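Local coordinates for protein profilin-2 (Acanthamoeba castellanii, PDB 1F2K) that binds monomeric actin and PIP2, holding back actin polymerization at high concentration and promoting it at low concentration, at residues R71-D74 against R75-Y78. Numbering follows the deposited sequence.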
loop_
_atom_site.group_PDB
_atom_site.type_symbol
_atom_site.label_atom_id
_atom_site.label_comp_id
_atom_site.label_asym_id
_atom_site.label_seq_id
_atom_site.Cartn_x
_atom_site.Cartn_y
_atom_site.Cartn_z
ATOM N N ARG A 71 1.823 -0.084 -11.996
ATOM C CA ARG A 71 0.845 -1.161 -12.124
ATOM C C ARG A 71 -0.524 -0.731 -11.622
ATOM O O ARG A 71 -0.608 0.017 -10.660
ATOM C CB ARG A 71 1.272 -2.402 -11.327
ATOM C CG ARG A 71 0.271 -3.548 -11.494
ATOM C CD ARG A 71 0.286 -4.617 -10.425
ATOM N NE ARG A 71 1.414 -5.536 -10.501
ATOM C CZ ARG A 71 1.338 -6.867 -10.371
ATOM N NH1 ARG A 71 0.184 -7.467 -10.160
ATOM N NH2 ARG A 71 2.433 -7.613 -10.446
ATOM N N ALA A 72 -1.602 -1.180 -12.277
ATOM C CA ALA A 72 -2.929 -0.845 -11.774
ATOM C C ALA A 72 -4.019 -1.813 -12.232
ATOM O O ALA A 72 -4.514 -1.713 -13.347
ATOM C CB ALA A 72 -3.296 0.579 -12.144
ATOM N N ASP A 73 -4.386 -2.774 -11.383
ATOM C CA ASP A 73 -5.458 -3.700 -11.740
ATOM C C ASP A 73 -6.510 -3.769 -10.638
ATOM O O ASP A 73 -6.572 -2.890 -9.784
ATOM C CB ASP A 73 -4.914 -5.081 -12.059
ATOM C CG ASP A 73 -4.015 -5.599 -10.995
ATOM O OD1 ASP A 73 -4.484 -5.890 -9.850
ATOM O OD2 ASP A 73 -2.823 -5.700 -11.331
ATOM N N ASP A 74 -7.353 -4.785 -10.635
ATOM C CA ASP A 74 -8.376 -4.784 -9.608
ATOM C C ASP A 74 -7.938 -5.337 -8.288
ATOM O O ASP A 74 -8.741 -5.463 -7.366
ATOM C CB ASP A 74 -9.688 -5.450 -10.090
ATOM C CG ASP A 74 -9.482 -6.824 -10.669
ATOM O OD1 ASP A 74 -8.607 -6.964 -11.563
ATOM O OD2 ASP A 74 -10.207 -7.764 -10.235
ATOM N N ARG A 75 -6.650 -5.635 -8.183
ATOM C CA ARG A 75 -6.096 -6.140 -6.933
ATOM C C ARG A 75 -4.888 -5.330 -6.482
ATOM O O ARG A 75 -4.733 -5.059 -5.287
ATOM C CB ARG A 75 -5.699 -7.614 -7.055
ATOM C CG ARG A 75 -4.805 -8.072 -5.942
ATOM C CD ARG A 75 -4.659 -9.593 -5.872
ATOM N NE ARG A 75 -3.462 -9.938 -5.117
ATOM C CZ ARG A 75 -3.384 -10.944 -4.275
ATOM N NH1 ARG A 75 -4.438 -11.731 -4.047
ATOM N NH2 ARG A 75 -2.234 -11.184 -3.674
ATOM N N SER A 76 -4.053 -4.917 -7.442
ATOM C CA SER A 76 -2.833 -4.188 -7.103
ATOM C C SER A 76 -2.605 -2.822 -7.738
ATOM O O SER A 76 -2.993 -2.548 -8.875
ATOM C CB SER A 76 -1.638 -5.092 -7.409
ATOM O OG SER A 76 -1.857 -6.435 -6.947
ATOM N N VAL A 77 -1.987 -1.937 -6.980
ATOM C CA VAL A 77 -1.657 -0.634 -7.512
ATOM C C VAL A 77 -0.278 -0.322 -6.925
ATOM O O VAL A 77 -0.077 -0.315 -5.706
ATOM C CB VAL A 77 -2.661 0.437 -7.132
ATOM C CG1 VAL A 77 -2.113 1.769 -7.522
ATOM C CG2 VAL A 77 -3.989 0.237 -7.861
ATOM N N TYR A 78 0.680 -0.130 -7.822
ATOM C CA TYR A 78 2.058 0.135 -7.473
ATOM C C TYR A 78 2.465 1.458 -8.060
ATOM O O TYR A 78 2.156 1.747 -9.215
ATOM C CB TYR A 78 2.986 -0.900 -8.090
ATOM C CG TYR A 78 2.921 -2.329 -7.629
ATOM C CD1 TYR A 78 1.972 -2.791 -6.713
ATOM C CD2 TYR A 78 3.780 -3.247 -8.169
ATOM C CE1 TYR A 78 1.901 -4.178 -6.359
ATOM C CE2 TYR A 78 3.719 -4.600 -7.834
ATOM C CZ TYR A 78 2.788 -5.072 -6.937
ATOM O OH TYR A 78 2.766 -6.449 -6.681
HETATM O O HOH W 1 -2.508 -7.649 -9.023
#
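Asp73 holds the turn of this beta hairpin together through one carboxylate oxygen: its OD1 accepts hydrogen bonds from the backbone N of Ser76 at 2.6 Å and from that of Arg75 at 2.7 Å, the latter closing an Asx turn. The Arg75 N-H uses the anti lone pair, whereas the Ser76 N-H comes from above the carboxylate plane. Asp73 CG lies between its own backbone N and carbonyl carbon (chi1 51°), which folds the carboxylate back over the following amides. Asp73 N donates back to Ser76 O at 2.9 Å, nearly straight and in the carbonyl plane. Beyond it Arg71 and Tyr78 form a hydrogen-bonded pair, the bond from Arg71 N being weak. On the face carrying their side chains the two lie side by side, Arg71 CD making a CH-pi contact 4.2 Å from the Tyr78 ring centroid. Arg71 NE lies 3.6 Å from Tyr78 CE2. On this side a water bridges Asp73 OD1, Ser76 OG and, weakly, Arg71 NH1. Looser are exposed Arg71 and, at the turn, exposed Asp74, whose side chain meets 75-78 at Arg75 N alone, without a hydrogen bond. On the opposite face the non-hydrogen-bonded pair Ala72 and Val77 packs on helix 53-58, Val77 also reaching helix 39-50. From helix 106-121, which carries the actin-binding Lys115, Glu114 OE2 hydrogen-bonds both Tyr78 OH and Ser76 OG, while Arg75 forms salt bridges to Glu114 and Asp118.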